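Local coordinates for acyl-CoA Binding Protein (Moniliophthora perniciosa, PDB 3FP5), which probably binds long-chain acyl-CoA esters and carries them within the cell, as other members of the acyl-CoA-binding protein family do, at residues 22-27 with 85-90; 28-33 with 81-86. All coordinates share one frame; numbering follows the deposited sequence.

Contact 1 of 2, residues 22-27 with 85-90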
loop_
_atom_site.group_PDB
_atom_site.type_symbol
_atom_site.label_atom_id
_atom_site.label_comp_id
_atom_site.label_asym_id
_atom_site.label_seq_id
_atom_site.Cartn_x
_atom_site.Cartn_y
_atom_site.Cartn_z
ATOM N N GLY A 22 5.667 -9.135 -13.641
ATOM C CA GLY A 22 6.398 -7.995 -14.162
ATOM C C GLY A 22 7.674 -7.737 -13.388
ATOM O O GLY A 22 7.910 -8.347 -12.347
ATOM N N PRO A 23 8.513 -6.829 -13.901
ATOM C CA PRO A 23 9.791 -6.457 -13.281
ATOM C C PRO A 23 9.617 -5.645 -11.993
ATOM O O PRO A 23 10.532 -5.598 -11.169
ATOM C CB PRO A 23 10.467 -5.610 -14.373
ATOM C CG PRO A 23 9.326 -5.141 -15.237
ATOM C CD PRO A 23 8.424 -6.328 -15.282
ATOM N N ILE A 24 8.463 -5.007 -11.823
ATOM C CA ILE A 24 8.170 -4.308 -10.575
ATOM C C ILE A 24 7.037 -5.043 -9.881
ATOM O O ILE A 24 5.867 -4.879 -10.230
ATOM C CB ILE A 24 7.794 -2.832 -10.805
ATOM C CG1 ILE A 24 8.931 -2.085 -11.509
ATOM C CG2 ILE A 24 7.449 -2.161 -9.472
ATOM C CD1 ILE A 24 8.527 -0.721 -12.037
ATOM N N LYS A 25 7.395 -5.867 -8.905
ATOM C CA LYS A 25 6.445 -6.811 -8.338
ATOM C C LYS A 25 6.516 -6.859 -6.817
ATOM O O LYS A 25 7.484 -7.375 -6.252
ATOM C CB LYS A 25 6.695 -8.210 -8.902
ATOM C CG LYS A 25 5.616 -9.220 -8.548
ATOM C CD LYS A 25 6.045 -10.633 -8.917
ATOM C CE LYS A 25 4.865 -11.592 -8.904
ATOM N NZ LYS A 25 4.003 -11.408 -7.703
ATOM N N PRO A 26 5.480 -6.336 -6.149
ATOM C CA PRO A 26 5.412 -6.459 -4.690
ATOM C C PRO A 26 5.280 -7.923 -4.310
ATOM O O PRO A 26 4.609 -8.680 -5.017
ATOM C CB PRO A 26 4.115 -5.723 -4.336
ATOM C CG PRO A 26 3.833 -4.836 -5.513
ATOM C CD PRO A 26 4.315 -5.622 -6.696
ATOM N N THR A 27 5.917 -8.320 -3.214
ATOM C CA THR A 27 5.752 -9.671 -2.694
ATOM C C THR A 27 4.366 -9.833 -2.069
ATOM O O THR A 27 3.615 -8.863 -1.915
ATOM C CB THR A 27 6.803 -9.996 -1.623
ATOM O OG1 THR A 27 6.592 -9.152 -0.487
ATOM C CG2 THR A 27 8.213 -9.784 -2.165
ATOM N N LEU A 85 8.016 3.369 -2.579
ATOM C CA LEU A 85 9.337 3.909 -2.923
ATOM C C LEU A 85 10.444 2.890 -2.660
ATOM O O LEU A 85 11.362 2.737 -3.470
ATOM C CB LEU A 85 9.619 5.219 -2.181
ATOM C CG LEU A 85 8.766 6.388 -2.676
ATOM C CD1 LEU A 85 8.963 7.619 -1.812
ATOM C CD2 LEU A 85 9.102 6.694 -4.133
ATOM N N GLU A 86 10.345 2.189 -1.535
ATOM C CA GLU A 86 11.289 1.135 -1.188
ATOM C C GLU A 86 11.343 0.116 -2.319
ATOM O O GLU A 86 12.414 -0.228 -2.816
ATOM C CB GLU A 86 10.849 0.452 0.109
ATOM C CG GLU A 86 11.657 -0.770 0.478
ATOM C CD GLU A 86 11.095 -1.488 1.693
ATOM O OE1 GLU A 86 10.109 -0.992 2.286
ATOM O OE2 GLU A 86 11.638 -2.554 2.049
ATOM N N ILE A 87 10.167 -0.342 -2.734
ATOM C CA ILE A 87 10.059 -1.363 -3.769
ATOM C C ILE A 87 10.605 -0.879 -5.115
ATOM O O ILE A 87 11.285 -1.629 -5.819
ATOM C CB ILE A 87 8.599 -1.839 -3.922
ATOM C CG1 ILE A 87 8.217 -2.726 -2.743
ATOM C CG2 ILE A 87 8.401 -2.577 -5.241
ATOM C CD1 ILE A 87 6.706 -2.946 -2.598
ATOM N N LEU A 88 10.309 0.371 -5.466
ATOM C CA LEU A 88 10.759 0.930 -6.734
ATOM C C LEU A 88 12.272 1.067 -6.714
ATOM O O LEU A 88 12.931 0.817 -7.712
ATOM C CB LEU A 88 10.110 2.295 -6.986
ATOM C CG LEU A 88 8.595 2.272 -7.217
ATOM C CD1 LEU A 88 8.047 3.681 -7.283
ATOM C CD2 LEU A 88 8.268 1.505 -8.494
ATOM N N LYS A 89 12.818 1.452 -5.564
ATOM C CA LYS A 89 14.267 1.632 -5.459
ATOM C C LYS A 89 14.990 0.294 -5.586
ATOM O O LYS A 89 16.032 0.198 -6.241
ATOM C CB LYS A 89 14.634 2.338 -4.155
ATOM C CG LYS A 89 14.199 3.791 -4.123
ATOM C CD LYS A 89 14.525 4.443 -2.785
ATOM C CE LYS A 89 14.032 5.886 -2.738
ATOM N NZ LYS A 89 14.209 6.501 -1.384
ATOM N N LYS A 90 14.418 -0.736 -4.977
ATOM C CA LYS A 90 14.949 -2.091 -5.055
ATOM C C LYS A 90 14.861 -2.660 -6.480
ATOM O O LYS A 90 15.752 -3.389 -6.920
ATOM C CB LYS A 90 14.197 -2.998 -4.081
ATOM C CG LYS A 90 14.694 -4.431 -4.038
ATOM C CD LYS A 90 16.027 -4.524 -3.322
ATOM C CE LYS A 90 16.519 -5.960 -3.251
ATOM N NZ LYS A 90 17.917 -6.034 -2.738
#
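The loop that joins helix 5-17 to helix 28-42 in this all-helical acyl-CoA-binding fold is laid against the C-terminal part of helix 73-91, and I24 and P26 face I87 and L88 across the seam. All four are buried, and what passes between them is purely apolar packing, with 174 Å² buried between the two segments. I24 leads with its methyl branch: I24 CG2 lies 3.9 Å from CD2 of L88, while the longer arm ends with I24 CD1 4.2 Å from that same L88 CD2. One methyl of the leucine thus meets both branches of the isoleucine. L88 leaves the helix at an angle to the loop; chi1 -67° sets its CG anti to the carbonyl carbon, and from there the end of the side chain, CD2, comes nearer the loop. I87, by contrast, starts out toward the loop and divides its branches between two partners. I87 CG2 comes within 4.4 Å of I24 CG2, a looser touch, and I87 CD1 sits 4.2 Å from CB of P26. T27 then closes the loop as the N-cap of the next helix in a capping box: its OG1 caps the backbone N of E30, and its own backbone N is bonded to OE1 of E30. Around this seam the loop residues I24 and P26 both touch L18. P26 and I87 also pack on F34 of helix 28-42, whereas I24 reaches S96 and L88 reaches Y99 and I100, so the contact is wedged between helix 28-42 and helix 94-105.

Contact 2 of 2, residues 28-33 with 81-86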
loop_
_atom_site.group_PDB
_atom_site.type_symbol
_atom_site.label_atom_id
_atom_site.label_comp_id
_atom_site.label_asym_id
_atom_site.label_seq_id
_atom_site.Cartn_x
_atom_site.Cartn_y
_atom_site.Cartn_z
ATOM N N GLN A 28 4.022 -11.066 -1.720
ATOM C CA GLN A 28 2.750 -11.339 -1.072
ATOM C C GLN A 28 2.631 -10.509 0.204
ATOM O O GLN A 28 1.616 -9.854 0.436
ATOM C CB GLN A 28 2.635 -12.836 -0.762
ATOM C CG GLN A 28 1.519 -13.210 0.186
ATOM C CD GLN A 28 1.463 -14.707 0.430
ATOM O OE1 GLN A 28 1.673 -15.505 -0.486
ATOM N NE2 GLN A 28 1.182 -15.096 1.668
ATOM N N ASP A 29 3.692 -10.514 1.009
ATOM C CA ASP A 29 3.732 -9.733 2.249
ATOM C C ASP A 29 3.598 -8.234 1.976
ATOM O O ASP A 29 2.951 -7.509 2.733
ATOM C CB ASP A 29 5.028 -9.992 3.017
ATOM C CG ASP A 29 5.041 -11.344 3.714
ATOM O OD1 ASP A 29 3.981 -12.001 3.773
ATOM O OD2 ASP A 29 6.119 -11.743 4.205
ATOM N N GLU A 30 4.224 -7.772 0.902
ATOM C CA GLU A 30 4.156 -6.355 0.546
ATOM C C GLU A 30 2.741 -5.950 0.102
ATOM O O GLU A 30 2.294 -4.826 0.345
ATOM C CB GLU A 30 5.218 -6.005 -0.508
ATOM C CG GLU A 30 6.638 -5.941 0.081
ATOM C CD GLU A 30 7.749 -5.925 -0.961
ATOM O OE1 GLU A 30 7.508 -6.339 -2.115
ATOM O OE2 GLU A 30 8.878 -5.494 -0.617
ATOM N N GLN A 31 2.026 -6.868 -0.537
ATOM C CA GLN A 31 0.664 -6.565 -0.955
ATOM C C GLN A 31 -0.260 -6.450 0.261
ATOM O O GLN A 31 -1.143 -5.597 0.301
ATOM C CB GLN A 31 0.146 -7.612 -1.939
ATOM C CG GLN A 31 0.813 -7.543 -3.311
ATOM C CD GLN A 31 0.356 -6.345 -4.138
ATOM O OE1 GLN A 31 -0.416 -5.503 -3.670
ATOM N NE2 GLN A 31 0.827 -6.271 -5.379
ATOM N N LEU A 32 -0.048 -7.309 1.253
ATOM C CA LEU A 32 -0.791 -7.195 2.505
ATOM C C LEU A 32 -0.469 -5.863 3.192
ATOM O O LEU A 32 -1.338 -5.230 3.785
ATOM C CB LEU A 32 -0.464 -8.367 3.428
ATOM C CG LEU A 32 -1.208 -9.654 3.067
ATOM C CD1 LEU A 32 -0.661 -10.821 3.865
ATOM C CD2 LEU A 32 -2.711 -9.500 3.284
ATOM N N TYR A 33 0.788 -5.439 3.092
ATOM C CA TYR A 33 1.217 -4.179 3.693
ATOM C C TYR A 33 0.518 -3.007 3.001
ATOM O O TYR A 33 -0.011 -2.096 3.649
ATOM C CB TYR A 33 2.739 -4.068 3.585
ATOM C CG TYR A 33 3.368 -2.927 4.345
ATOM C CD1 TYR A 33 4.059 -3.148 5.541
ATOM C CD2 TYR A 33 3.298 -1.627 3.854
ATOM C CE1 TYR A 33 4.662 -2.093 6.221
ATOM C CE2 TYR A 33 3.887 -0.575 4.529
ATOM C CZ TYR A 33 4.567 -0.810 5.711
ATOM O OH TYR A 33 5.158 0.256 6.370
ATOM N N VAL A 81 3.145 5.150 0.812
ATOM C CA VAL A 81 4.049 5.766 -0.168
ATOM C C VAL A 81 5.481 5.257 0.009
ATOM O O VAL A 81 6.146 4.853 -0.953
ATOM C CB VAL A 81 4.013 7.309 -0.085
ATOM C CG1 VAL A 81 5.155 7.926 -0.924
ATOM C CG2 VAL A 81 2.645 7.827 -0.528
ATOM N N GLU A 82 5.956 5.261 1.247
ATOM C CA GLU A 82 7.309 4.807 1.521
ATOM C C GLU A 82 7.563 3.346 1.131
ATOM O O GLU A 82 8.647 3.019 0.634
ATOM C CB GLU A 82 7.661 5.061 2.985
ATOM C CG GLU A 82 7.936 6.526 3.253
ATOM C CD GLU A 82 8.252 6.792 4.705
ATOM O OE1 GLU A 82 8.121 5.856 5.526
ATOM O OE2 GLU A 82 8.633 7.939 5.016
ATOM N N LYS A 83 6.575 2.473 1.335
ATOM C CA LYS A 83 6.725 1.083 0.920
ATOM C C LYS A 83 6.878 0.981 -0.600
ATOM O O LYS A 83 7.698 0.210 -1.103
ATOM C CB LYS A 83 5.536 0.232 1.372
ATOM C CG LYS A 83 5.621 -1.230 0.925
ATOM C CD LYS A 83 6.905 -1.873 1.417
ATOM C CE LYS A 83 6.875 -2.041 2.933
ATOM N NZ LYS A 83 8.091 -2.730 3.429
ATOM N N LEU A 84 6.084 1.753 -1.332
ATOM C CA LEU A 84 6.199 1.746 -2.786
ATOM C C LEU A 84 7.572 2.281 -3.207
ATOM O O LEU A 84 8.233 1.715 -4.091
ATOM C CB LEU A 84 5.080 2.579 -3.421
ATOM C CG LEU A 84 5.171 2.698 -4.945
ATOM C CD1 LEU A 84 5.176 1.301 -5.606
ATOM C CD2 LEU A 84 4.028 3.549 -5.478
ATOM N N LEU A 85 8.016 3.369 -2.579
ATOM C CA LEU A 85 9.337 3.909 -2.923
ATOM C C LEU A 85 10.444 2.890 -2.660
ATOM O O LEU A 85 11.362 2.737 -3.470
ATOM C CB LEU A 85 9.619 5.219 -2.181
ATOM C CG LEU A 85 8.766 6.388 -2.676
ATOM C CD1 LEU A 85 8.963 7.619 -1.812
ATOM C CD2 LEU A 85 9.102 6.694 -4.133
ATOM N N GLU A 86 10.345 2.189 -1.535
ATOM C CA GLU A 86 11.289 1.135 -1.188
ATOM C C GLU A 86 11.343 0.116 -2.319
ATOM O O GLU A 86 12.414 -0.228 -2.816
ATOM C CB GLU A 86 10.849 0.452 0.109
ATOM C CG GLU A 86 11.657 -0.770 0.478
ATOM C CD GLU A 86 11.095 -1.488 1.693
ATOM O OE1 GLU A 86 10.109 -0.992 2.286
ATOM O OE2 GLU A 86 11.638 -2.554 2.049
HETATM O O HOH W 1 9.337 -4.926 2.035
#
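Y33 of helix 28-42 and K83 of helix 73-91 meet in a cation-pi contact between two helices of the acyl-CoA-binding bundle, with the lysine chain drawn over one face of the phenol ring. K83 CE stands 3.6 Å from the centroid of the Y33 ring and only 7° off its normal, a CH-pi contact almost exactly over the centre. The ammonium follows: K83 NZ is 4.5 Å from the centroid of the Y33 ring, still over the face. Nearer the helix, K83 CB lies 3.7 Å from CE2 of Y33, so the ring's CD2-CE2 side receives the base of the lysine and its centre the far end. Two bends in the lysine, at chi2 and chi3, fold the chain so that CE returns to the ring instead of running past it. E30, one turn before Y33, comes alongside with E30 CG 4.3 Å from CD of K83. Its OE1 is taken up by the backbone N of T27. E30 OE2 and K83 NZ stay too far apart to pair directly, but a water accepts from K83 NZ and donates to E30 OE2, with a weak bond to E86 OE2; the positive charge probably eases the proximity of the two carboxylates. Within its own helix K83 NZ makes a 2.9 Å salt bridge to OE1 of E86, which it meets on the syn side, 30° out of the carboxylate plane.

How the contacts relate
The centres of contacts 1 and 2 lie about 8 Å apart, and both draw on helix 73-91: residues 81-86 serve contact 2, 85-90 serve contact 1, and L85 and E86 fall in both ranges. Along the chain 22-27 precedes 28-33 while 81-86 precedes 85-90, so the two sides meet in opposite order, the earlier segment with the later part of helix 73-91. The loop runs directly into helix 28-42, making one continuous seam from a buried apolar end to a polar surface end that joins both to helix 73-91. The contacts also touch, with P26 CG 3.3 Å from NE2 of Q31 and I87 CD1 3.5 Å from OE1 of E30.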